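Local coordinates for fructose-bisphosphate aldolase (PDB 4TR9), which is a class I aldolase of the malaria parasite Plasmodium falciparum, an enzyme of the TIM-barrel fold that assembles from four chains, at residues 87-92 with 144-149; 102-105 with 109-112; 208-213 with 260-265; 215-220 with 266-271. One frame throughout, in Å; residues are numbered along the deposited sequence. Where two conformers were deposited one is given.

Contact 1: 87-92 with 144-149; sequences ETLFQK and YKAGAR
Leu89 and Phe90 close from two directions on one methyl group, the CB of Ala146, and together they illustrate how a small residue at the end of a helix can be packed by two larger ones. The leucine can be followed outward. Its CB sets off toward 144-149, and with CG anti to the backbone N (chi1 -179°) the branch point already lies 3.8 Å from Ala146 CB. Beyond it the two methyls come to that same carbon from one side, CD2 the closer at 3.7 Å from Ala146 CB and CD1 at 4.1 Å. Phe90 adds its ring, whose CE1 sits 3.6 Å from Ala146 CB in an oblique approach, while Leu89 CG lies over one ring face, offset toward the rim. Leucine and phenylalanine thus brace each other as well as the alanine.

Behind the methyl the helix end is firmly tied. Gly147, with positive phi, completes a Schellman motif, its N bonding to Tyr144 O. That carbonyl also accepts from Arg149 NH2 at 2.8 Å, and the same nitrogen reaches Ala148 O at 2.7 Å while resting over the centre of the Tyr144 ring. Tyr143 and Val100 add to the packing round Leu89. The arrangement belongs to the outer layer of a TIM barrel, where helix 136-146 is capped by glycine before the chain turns into strand 150-157.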
loop_
_atom_site.group_PDB
_atom_site.type_symbol
_atom_site.label_atom_id
_atom_site.label_comp_id
_atom_site.label_asym_id
_atom_site.label_seq_id
_atom_site.Cartn_x
_atom_site.Cartn_y
_atom_site.Cartn_z
ATOM N N GLU A 87 5.279 8.040 -36.646
ATOM C CA GLU A 87 5.419 8.442 -38.041
ATOM C C GLU A 87 6.693 7.893 -38.676
ATOM O O GLU A 87 6.662 7.341 -39.776
ATOM C CB GLU A 87 5.403 9.967 -38.153
ATOM C CG GLU A 87 5.898 10.501 -39.487
ATOM C CD GLU A 87 6.129 11.999 -39.462
ATOM O OE1 GLU A 87 5.490 12.687 -38.639
ATOM O OE2 GLU A 87 6.957 12.487 -40.259
ATOM N N THR A 88 7.809 8.048 -37.971
ATOM C CA THR A 88 9.117 7.651 -38.485
ATOM C C THR A 88 9.207 6.145 -38.726
ATOM O O THR A 88 9.862 5.698 -39.668
ATOM C CB THR A 88 10.243 8.076 -37.520
ATOM O OG1 THR A 88 10.113 9.471 -37.216
ATOM C CG2 THR A 88 11.609 7.822 -38.137
ATOM N N LEU A 89 8.538 5.372 -37.876
ATOM C CA LEU A 89 8.563 3.915 -37.967
ATOM C C LEU A 89 8.035 3.412 -39.310
ATOM O O LEU A 89 8.544 2.433 -39.857
ATOM C CB LEU A 89 7.754 3.302 -36.822
ATOM C CG LEU A 89 7.705 1.774 -36.756
ATOM C CD1 LEU A 89 9.104 1.201 -36.598
ATOM C CD2 LEU A 89 6.806 1.317 -35.619
ATOM N N PHE A 90 7.020 4.088 -39.840
ATOM C CA PHE A 90 6.425 3.699 -41.114
ATOM C C PHE A 90 6.779 4.689 -42.219
ATOM O O PHE A 90 5.964 4.959 -43.103
ATOM C CB PHE A 90 4.903 3.592 -40.988
ATOM C CG PHE A 90 4.445 2.683 -39.886
ATOM C CD1 PHE A 90 4.238 1.335 -40.123
ATOM C CD2 PHE A 90 4.213 3.178 -38.613
ATOM C CE1 PHE A 90 3.812 0.495 -39.110
ATOM C CE2 PHE A 90 3.788 2.345 -37.596
ATOM C CZ PHE A 90 3.588 1.001 -37.845
ATOM N N GLN A 91 7.993 5.225 -42.171
ATOM C CA GLN A 91 8.397 6.268 -43.108
ATOM C C GLN A 91 9.571 5.832 -43.983
ATOM O O GLN A 91 10.376 4.991 -43.588
ATOM C CB GLN A 91 8.755 7.546 -42.346
ATOM C CG GLN A 91 8.711 8.812 -43.185
ATOM C CD GLN A 91 8.974 10.058 -42.365
ATOM O OE1 GLN A 91 9.661 10.011 -41.344
ATOM N NE2 GLN A 91 8.422 11.183 -42.805
ATOM N N LYS A 92 9.656 6.413 -45.177
ATOM C CA LYS A 92 10.741 6.109 -46.101
ATOM C C LYS A 92 11.423 7.392 -46.577
ATOM O O LYS A 92 10.782 8.434 -46.712
ATOM C CB LYS A 92 10.215 5.292 -47.290
ATOM C CG LYS A 92 10.486 5.892 -48.661
ATOM C CD LYS A 92 9.306 6.709 -49.167
ATOM C CE LYS A 92 8.112 5.821 -49.470
ATOM N NZ LYS A 92 8.422 4.818 -50.525
ATOM N N TYR A 144 5.702 -4.215 -33.497
ATOM C CA TYR A 144 6.603 -5.362 -33.583
ATOM C C TYR A 144 6.761 -5.830 -35.023
ATOM O O TYR A 144 7.871 -6.097 -35.482
ATOM C CB TYR A 144 6.097 -6.514 -32.712
ATOM C CG TYR A 144 7.041 -7.696 -32.653
ATOM C CD1 TYR A 144 8.051 -7.753 -31.701
ATOM C CD2 TYR A 144 6.921 -8.754 -33.545
ATOM C CE1 TYR A 144 8.916 -8.829 -31.642
ATOM C CE2 TYR A 144 7.782 -9.833 -33.495
ATOM C CZ TYR A 144 8.778 -9.866 -32.541
ATOM O OH TYR A 144 9.638 -10.937 -32.483
ATOM N N LYS A 145 5.640 -5.927 -35.732
ATOM C CA LYS A 145 5.649 -6.381 -37.115
ATOM C C LYS A 145 6.288 -5.328 -38.014
ATOM O O LYS A 145 6.754 -5.633 -39.112
ATOM C CB LYS A 145 4.227 -6.697 -37.585
ATOM C CG LYS A 145 4.158 -7.722 -38.706
ATOM C CD LYS A 145 2.719 -8.057 -39.066
ATOM C CE LYS A 145 2.044 -6.903 -39.789
ATOM N NZ LYS A 145 2.689 -6.619 -41.101
ATOM N N ALA A 146 6.309 -4.088 -37.536
ATOM C CA ALA A 146 6.926 -2.990 -38.268
ATOM C C ALA A 146 8.442 -3.005 -38.104
ATOM O O ALA A 146 9.169 -2.446 -38.925
ATOM C CB ALA A 146 6.357 -1.658 -37.806
ATOM N N GLY A 147 8.915 -3.641 -37.037
ATOM C CA GLY A 147 10.343 -3.769 -36.806
ATOM C C GLY A 147 10.790 -3.368 -35.414
ATOM O O GLY A 147 11.946 -3.578 -35.046
ATOM N N ALA A 148 9.879 -2.792 -34.635
ATOM C CA ALA A 148 10.207 -2.353 -33.282
ATOM C C ALA A 148 10.429 -3.544 -32.356
ATOM O O ALA A 148 9.726 -4.552 -32.446
ATOM C CB ALA A 148 9.110 -1.453 -32.735
ATOM N N ARG A 149 11.409 -3.424 -31.466
ATOM C CA ARG A 149 11.729 -4.499 -30.534
ATOM C C ARG A 149 11.748 -4.011 -29.090
ATOM O O ARG A 149 11.878 -4.808 -28.159
ATOM C CB ARG A 149 13.072 -5.137 -30.895
ATOM C CG ARG A 149 13.030 -5.978 -32.162
ATOM C CD ARG A 149 12.058 -7.135 -32.008
ATOM N NE ARG A 149 11.940 -7.928 -33.229
ATOM C CZ ARG A 149 11.020 -7.724 -34.167
ATOM N NH1 ARG A 149 10.987 -8.497 -35.244
ATOM N NH2 ARG A 149 10.133 -6.748 -34.030
#

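Contact 2: 102-105 with 109-112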
loop_
_atom_site.group_PDB
_atom_site.type_symbol
_atom_site.label_atom_id
_atom_site.label_comp_id
_atom_site.label_asym_id
_atom_site.label_seq_id
_atom_site.Cartn_x
_atom_site.Cartn_y
_atom_site.Cartn_z
ATOM N N LEU A 102 17.408 1.254 -42.474
ATOM C CA LEU A 102 18.642 1.989 -42.221
ATOM C C LEU A 102 19.246 1.574 -40.883
ATOM O O LEU A 102 20.465 1.540 -40.724
ATOM C CB LEU A 102 18.390 3.498 -42.238
ATOM C CG LEU A 102 17.884 4.103 -43.549
ATOM C CD1 LEU A 102 17.697 5.606 -43.406
ATOM C CD2 LEU A 102 18.834 3.783 -44.693
ATOM N N LEU A 103 18.380 1.258 -39.926
ATOM C CA LEU A 103 18.820 0.823 -38.607
ATOM C C LEU A 103 19.281 -0.629 -38.634
ATOM O O LEU A 103 20.229 -1.002 -37.942
ATOM C CB LEU A 103 17.696 0.998 -37.583
ATOM C CG LEU A 103 17.190 2.427 -37.373
ATOM C CD1 LEU A 103 16.042 2.445 -36.379
ATOM C CD2 LEU A 103 18.321 3.332 -36.909
ATOM N N HIS A 104 18.603 -1.443 -39.438
ATOM C CA HIS A 104 18.939 -2.858 -39.567
ATOM C C HIS A 104 20.334 -3.052 -40.150
ATOM O O HIS A 104 21.065 -3.957 -39.746
ATOM C CB HIS A 104 17.906 -3.576 -40.440
ATOM C CG HIS A 104 16.591 -3.799 -39.761
ATOM N ND1 HIS A 104 15.494 -4.316 -40.415
ATOM C CD2 HIS A 104 16.198 -3.583 -38.482
ATOM C CE1 HIS A 104 14.481 -4.405 -39.572
ATOM N NE2 HIS A 104 14.882 -3.966 -38.392
ATOM N N ASN A 105 20.696 -2.200 -41.102
ATOM C CA ASN A 105 21.998 -2.290 -41.750
ATOM C C ASN A 105 23.130 -1.853 -40.827
ATOM O O ASN A 105 24.283 -2.237 -41.020
ATOM C CB ASN A 105 22.015 -1.448 -43.028
ATOM C CG ASN A 105 20.986 -1.911 -44.043
ATOM O OD1 ASN A 105 20.625 -3.086 -44.088
ATOM N ND2 ASN A 105 20.508 -0.984 -44.866
ATOM N N ILE A 109 18.857 -1.450 -33.138
ATOM C CA ILE A 109 17.529 -1.958 -32.815
ATOM C C ILE A 109 16.487 -0.842 -32.806
ATOM O O ILE A 109 16.624 0.134 -32.071
ATOM C CB ILE A 109 17.518 -2.659 -31.445
ATOM C CG1 ILE A 109 18.564 -3.774 -31.406
ATOM C CG2 ILE A 109 16.138 -3.211 -31.140
ATOM C CD1 ILE A 109 18.658 -4.468 -30.066
ATOM N N PRO A 110 15.437 -0.988 -33.628
ATOM C CA PRO A 110 14.345 -0.011 -33.700
ATOM C C PRO A 110 13.526 0.053 -32.412
ATOM O O PRO A 110 13.151 -0.983 -31.862
ATOM C CB PRO A 110 13.487 -0.524 -34.862
ATOM C CG PRO A 110 14.390 -1.422 -35.646
ATOM C CD PRO A 110 15.285 -2.054 -34.632
ATOM N N GLY A 111 13.255 1.268 -31.943
ATOM C CA GLY A 111 12.430 1.473 -30.766
ATOM C C GLY A 111 11.269 2.392 -31.080
ATOM O O GLY A 111 11.303 3.120 -32.071
ATOM N N ILE A 112 10.240 2.368 -30.241
ATOM C CA ILE A 112 9.040 3.148 -30.513
ATOM C C ILE A 112 8.466 3.813 -29.259
ATOM O O ILE A 112 8.345 3.193 -28.202
ATOM C CB ILE A 112 7.952 2.269 -31.177
ATOM C CG1 ILE A 112 6.685 3.082 -31.452
ATOM C CG2 ILE A 112 7.647 1.041 -30.328
ATOM C CD1 ILE A 112 6.887 4.215 -32.433
#
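Three residues separate helix segment 102-105 from strand segment 109-112, and Leu103 and Ile109 lie with their CA atoms 6.6 Å apart. Two side chains reach from the helix to a single proline, Pro110. The CB of Leu103 is directed toward the strand, and CD1 lies 4.0 Å from Pro110 CA and 4.2 Å from Pro110 CB, so the methyl rests where the ring joins the backbone. His104 reaches a different part of the same residue: CG lies anti to the carbonyl carbon (chi1 -74°), and the imidazole extends until NE2 is 3.8 Å from Pro110 CG, with CD2 just behind at 4.0 Å from that carbon. His104 and Pro110 cross at about a right angle, and the proline meets the imidazole obliquely.

The strand itself is held by its backbone. Ile109 and Gly111 bond to residues of strand 79-84, whereas Pro110 pairs with Arg149 on the other flank. Ile109 turns its CB away from 102-105 and packs on Lys28 and Leu29 of helix 16-29. Phe70 of helix 59-70 also touches Leu103. Between helix and strand the chemistry is essentially nonpolar: even the imidazole nitrogen meets a ring carbon, which implies modest van der Waals packing, with Leu103 buried and His104 at the exposed border, and without any directional polar bond between the two segments.

Contact 3: 208-213 with 260-265; sequences VCAVVT and TVRTLR
The guanidinium of Arg262 meets Ala210 at its edge: Ala210 CB lies near the plane of the group, 4.0 Å from NH1. The arginine gets there by starting anti to the backbone N and bending at chi3 (76°), which carries its end back to the neighbouring helix. An aromatic side chain of a bound peptide also packs on Arg262.

The two helices run nearly parallel, at a signed crossing angle of -18° and with 9.8 Å between their axes. Ala210 and Thr263 mark the nearest backbone approach, and Ala210 CB is 3.9 Å from Thr263 OG1. A turn further on, Thr213 and Thr263 cross at about a right angle, their CG2 methyls 3.7 Å apart.

Each hydroxyl, meanwhile, is engaged within its own helix. Thr213 OG1 donates to Cys209 O at 2.6 Å, and that carbonyl takes Thr213 N from the opposite face of its plane; Thr263 OG1 is bonded to Leu259 O. With both hydroxyls bonded to carbonyls of their own helices, Thr213 and Thr263 can meet through methyls, and the Thr263 oxygen can lie against Ala210 CB without a polar partner across the interface.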
loop_
_atom_site.group_PDB
_atom_site.type_symbol
_atom_site.label_atom_id
_atom_site.label_comp_id
_atom_site.label_asym_id
_atom_site.label_seq_id
_atom_site.Cartn_x
_atom_site.Cartn_y
_atom_site.Cartn_z
ATOM N N VAL A 208 18.303 16.842 -1.849
ATOM C CA VAL A 208 16.854 16.722 -1.942
ATOM C C VAL A 208 16.466 15.840 -3.124
ATOM O O VAL A 208 15.591 14.980 -3.010
ATOM C CB VAL A 208 16.180 18.101 -2.088
ATOM C CG1 VAL A 208 14.679 17.949 -2.290
ATOM C CG2 VAL A 208 16.473 18.964 -0.870
ATOM N N CYS A 209 17.133 16.053 -4.254
ATOM C CA CYS A 209 16.872 15.276 -5.460
ATOM C C CYS A 209 17.147 13.791 -5.242
ATOM O O CYS A 209 16.437 12.939 -5.772
ATOM C CB CYS A 209 17.715 15.795 -6.626
ATOM S SG CYS A 209 17.471 14.896 -8.175
ATOM N N ALA A 210 18.176 13.489 -4.457
ATOM C CA ALA A 210 18.525 12.106 -4.154
ATOM C C ALA A 210 17.426 11.429 -3.341
ATOM O O ALA A 210 17.030 10.301 -3.634
ATOM C CB ALA A 210 19.848 12.041 -3.410
ATOM N N VAL A 211 16.938 12.128 -2.320
ATOM C CA VAL A 211 15.890 11.599 -1.455
ATOM C C VAL A 211 14.599 11.364 -2.234
ATOM O O VAL A 211 13.939 10.337 -2.068
ATOM C CB VAL A 211 15.606 12.548 -0.274
ATOM C CG1 VAL A 211 14.456 12.024 0.568
ATOM C CG2 VAL A 211 16.853 12.723 0.577
ATOM N N VAL A 212 14.250 12.318 -3.091
ATOM C CA VAL A 212 13.046 12.215 -3.907
ATOM C C VAL A 212 13.163 11.087 -4.929
ATOM O O VAL A 212 12.246 10.278 -5.076
ATOM C CB VAL A 212 12.748 13.538 -4.642
ATOM C CG1 VAL A 212 11.619 13.353 -5.644
ATOM C CG2 VAL A 212 12.410 14.634 -3.644
ATOM N N THR A 213 14.292 11.035 -5.628
ATOM C CA THR A 213 14.518 10.006 -6.637
ATOM C C THR A 213 14.493 8.615 -6.012
ATOM O O THR A 213 13.933 7.679 -6.580
ATOM C CB THR A 213 15.857 10.212 -7.367
ATOM O OG1 THR A 213 15.894 11.526 -7.937
ATOM C CG2 THR A 213 16.030 9.181 -8.471
ATOM N N THR A 260 24.184 9.757 -7.584
ATOM C CA THR A 260 23.422 9.015 -8.582
ATOM C C THR A 260 23.625 7.516 -8.394
ATOM O O THR A 260 22.665 6.745 -8.400
ATOM C CB THR A 260 23.818 9.409 -10.018
ATOM O OG1 THR A 260 23.526 10.796 -10.233
ATOM C CG2 THR A 260 23.050 8.577 -11.031
ATOM N N VAL A 261 24.881 7.112 -8.222
ATOM C CA VAL A 261 25.214 5.710 -7.991
ATOM C C VAL A 261 24.604 5.213 -6.683
ATOM O O VAL A 261 24.047 4.115 -6.626
ATOM C CB VAL A 261 26.743 5.489 -7.965
ATOM C CG1 VAL A 261 27.080 4.095 -7.460
ATOM C CG2 VAL A 261 27.333 5.712 -9.350
ATOM N N ARG A 262 24.700 6.030 -5.638
ATOM C CA ARG A 262 24.135 5.681 -4.339
ATOM C C ARG A 262 22.623 5.493 -4.424
ATOM O O ARG A 262 22.069 4.574 -3.823
ATOM C CB ARG A 262 24.465 6.754 -3.299
ATOM C CG ARG A 262 24.057 6.377 -1.882
ATOM C CD ARG A 262 24.237 7.537 -0.920
ATOM N NE ARG A 262 23.186 8.538 -1.070
ATOM C CZ ARG A 262 23.079 9.625 -0.316
ATOM N NH1 ARG A 262 22.089 10.484 -0.522
ATOM N NH2 ARG A 262 23.962 9.856 0.645
ATOM N N THR A 263 21.964 6.366 -5.179
ATOM C CA THR A 263 20.515 6.306 -5.335
ATOM C C THR A 263 20.083 5.031 -6.055
ATOM O O THR A 263 19.093 4.400 -5.683
ATOM C CB THR A 263 19.983 7.528 -6.109
ATOM O OG1 THR A 263 20.421 8.731 -5.465
ATOM C CG2 THR A 263 18.462 7.509 -6.162
ATOM N N LEU A 264 20.837 4.654 -7.083
ATOM C CA LEU A 264 20.517 3.469 -7.871
ATOM C C LEU A 264 20.786 2.184 -7.096
ATOM O O LEU A 264 19.995 1.242 -7.150
ATOM C CB LEU A 264 21.312 3.466 -9.177
ATOM C CG LEU A 264 20.969 4.574 -10.175
ATOM C CD1 LEU A 264 21.826 4.454 -11.426
ATOM C CD2 LEU A 264 19.488 4.540 -10.527
ATOM N N ARG A 265 21.902 2.148 -6.375
ATOM C CA ARG A 265 22.274 0.967 -5.603
ATOM C C ARG A 265 21.280 0.693 -4.479
ATOM O O ARG A 265 21.099 -0.452 -4.068
ATOM C CB ARG A 265 23.684 1.122 -5.029
ATOM C CG ARG A 265 24.789 1.050 -6.072
ATOM C CD ARG A 265 26.162 1.144 -5.430
ATOM N NE ARG A 265 26.390 0.072 -4.467
ATOM C CZ ARG A 265 26.871 -1.126 -4.783
ATOM N NH1 ARG A 265 27.047 -2.042 -3.841
ATOM N NH2 ARG A 265 27.175 -1.410 -6.042
#

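Contact 4: 215-220 with 266-271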
loop_
_atom_site.group_PDB
_atom_site.type_symbol
_atom_site.label_atom_id
_atom_site.label_comp_id
_atom_site.label_asym_id
_atom_site.label_seq_id
_atom_site.Cartn_x
_atom_site.Cartn_y
_atom_site.Cartn_z
ATOM N N LYS A 215 12.872 7.774 -3.331
ATOM C CA LYS A 215 11.494 7.506 -2.935
ATOM C C LYS A 215 10.640 7.107 -4.135
ATOM O O LYS A 215 9.828 6.185 -4.051
ATOM C CB LYS A 215 10.888 8.730 -2.245
ATOM C CG LYS A 215 9.453 8.538 -1.780
ATOM C CD LYS A 215 8.878 9.831 -1.227
ATOM C CE LYS A 215 7.454 9.640 -0.731
ATOM N NZ LYS A 215 7.380 8.678 0.404
ATOM N N VAL A 216 10.829 7.807 -5.248
ATOM C CA VAL A 216 10.074 7.529 -6.464
ATOM C C VAL A 216 10.427 6.158 -7.035
ATOM O O VAL A 216 9.538 5.363 -7.345
ATOM C CB VAL A 216 10.318 8.607 -7.539
ATOM C CG1 VAL A 216 9.680 8.199 -8.859
ATOM C CG2 VAL A 216 9.774 9.950 -7.076
ATOM N N LEU A 217 11.723 5.883 -7.161
ATOM C CA LEU A 217 12.189 4.611 -7.708
ATOM C C LEU A 217 11.718 3.423 -6.874
ATOM O O LEU A 217 11.444 2.350 -7.411
ATOM C CB LEU A 217 13.715 4.601 -7.818
ATOM C CG LEU A 217 14.310 5.471 -8.930
ATOM C CD1 LEU A 217 15.814 5.270 -9.026
ATOM C CD2 LEU A 217 13.638 5.176 -10.264
ATOM N N SER A 218 11.625 3.616 -5.562
ATOM C CA SER A 218 11.140 2.571 -4.669
ATOM C C SER A 218 9.690 2.221 -4.982
ATOM O O SER A 218 9.302 1.054 -4.961
ATOM C CB SER A 218 11.275 3.005 -3.209
ATOM O OG SER A 218 10.733 2.030 -2.335
ATOM N N CYS A 219 8.893 3.243 -5.275
ATOM C CA CYS A 219 7.484 3.052 -5.595
ATOM C C CYS A 219 7.307 2.533 -7.019
ATOM O O CYS A 219 6.388 1.761 -7.298
ATOM C CB CYS A 219 6.712 4.358 -5.409
ATOM S SG CYS A 219 4.928 4.210 -5.648
ATOM N N VAL A 220 8.190 2.960 -7.916
ATOM C CA VAL A 220 8.139 2.525 -9.308
ATOM C C VAL A 220 8.375 1.022 -9.416
ATOM O O VAL A 220 7.572 0.302 -10.008
ATOM C CB VAL A 220 9.172 3.271 -10.177
ATOM C CG1 VAL A 220 9.356 2.567 -11.513
ATOM C CG2 VAL A 220 8.743 4.715 -10.388
ATOM N N ARG A 266 20.635 1.746 -3.991
ATOM C CA ARG A 266 19.676 1.615 -2.899
ATOM C C ARG A 266 18.291 1.180 -3.376
ATOM O O ARG A 266 17.460 0.763 -2.570
ATOM C CB ARG A 266 19.552 2.935 -2.134
ATOM C CG ARG A 266 20.730 3.266 -1.232
ATOM C CD ARG A 266 20.521 4.615 -0.556
ATOM N NE ARG A 266 21.599 4.950 0.371
ATOM C CZ ARG A 266 21.676 6.096 1.039
ATOM N NH1 ARG A 266 22.691 6.319 1.862
ATOM N NH2 ARG A 266 20.740 7.022 0.882
ATOM N N THR A 267 18.039 1.275 -4.677
ATOM C CA THR A 267 16.685 1.079 -5.186
ATOM C C THR A 267 16.559 0.057 -6.318
ATOM O O THR A 267 15.537 -0.621 -6.429
ATOM C CB THR A 267 16.092 2.415 -5.684
ATOM O OG1 THR A 267 16.965 2.991 -6.663
ATOM C CG2 THR A 267 15.925 3.391 -4.530
ATOM N N VAL A 268 17.587 -0.052 -7.157
ATOM C CA VAL A 268 17.487 -0.859 -8.373
ATOM C C VAL A 268 18.098 -2.254 -8.239
ATOM O O VAL A 268 19.313 -2.393 -8.113
ATOM C CB VAL A 268 18.166 -0.153 -9.566
ATOM C CG1 VAL A 268 18.030 -0.996 -10.822
ATOM C CG2 VAL A 268 17.570 1.230 -9.779
ATOM N N PRO A 269 17.248 -3.294 -8.282
ATOM C CA PRO A 269 17.701 -4.690 -8.233
ATOM C C PRO A 269 18.580 -5.053 -9.429
ATOM O O PRO A 269 18.300 -4.610 -10.544
ATOM C CB PRO A 269 16.392 -5.489 -8.257
ATOM C CG PRO A 269 15.348 -4.532 -7.790
ATOM C CD PRO A 269 15.779 -3.198 -8.312
ATOM N N PRO A 270 19.632 -5.855 -9.196
ATOM C CA PRO A 270 20.615 -6.266 -10.206
ATOM C C PRO A 270 20.019 -7.037 -11.385
ATOM O O PRO A 270 20.690 -7.177 -12.409
ATOM C CB PRO A 270 21.571 -7.165 -9.414
ATOM C CG PRO A 270 21.434 -6.711 -8.008
ATOM C CD PRO A 270 19.991 -6.347 -7.857
ATOM N N ALA A 271 18.793 -7.533 -11.241
ATOM C CA ALA A 271 18.128 -8.257 -12.322
ATOM C C ALA A 271 17.934 -7.360 -13.536
ATOM O O ALA A 271 17.912 -7.830 -14.673
ATOM C CB ALA A 271 16.795 -8.808 -11.855
#
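Leu217 and Thr267 cross at about a right angle where helix 206-226 meets the end of helix 253-267. The threonine lies across the leucine, touching it at CB and at CD1. Its OG1 approaches the tip, 3.5 Å from Leu217 CD1, and the same oxygen is 3.8 Å from Leu217 CB; Thr267 CB adds a contact of 3.9 Å to Leu217 CB. A hydroxyl turned toward a leucine methyl might seem poorly placed, yet the chi1 of 56° that sets Thr267 OG1 between the backbone N and the carbonyl carbon also fits its bond to Thr263 O, one turn earlier. Intrahelical bonding thus satisfies the oxygen while it packs against a hydrocarbon surface. The methyl CG2 of Thr267 stays beside the same leucine, 4.1 Å from Leu217 CB, and is a loose 4.4 Å from Ser218 N, where the two backbones come nearest.

Val268 contributes more loosely, its CG2 lying 4.5 Å from Leu217 CD1. By this residue the chain has become extended, and Val268 and Pro269 both pack on Phe221 of helix 206-226. Arg266 forms a salt bridge with Glu232 of a second subunit, placing this helix end beside a subunit boundary. Inward, Leu217 and Val220 rest on Pro196 of strand 191-198, while Cys219 packs on helix 168-187; helix 206-226 is therefore bounded by a barrel strand and by a helix neighbour as well as by 266-271.

Overall arrangement
The four contacts form two clusters on opposite sides of the chain's centre. Contacts 1 and 2 have centres 8 Å apart and touch, notably where Arg149 meets Pro110; contact 2 is nested in the loop that contact 1 closes. Contact 1 pairs helix 86-89 with the end of helix 136-146, and contact 2 pairs helix 99-105 with strand 109-113. Contacts 3 and 4 come later in the chain, with centres 10 Å apart, and pair helices 206-226 and 253-267 at successive levels, where Leu264 meets Leu217. From contact 1 to contact 3 the centres are about 35 Å apart. The contacts thus lie at two separate places round the barrel, one reaching a barrel strand, and contacts 3 and 4 also adjoin a second subunit.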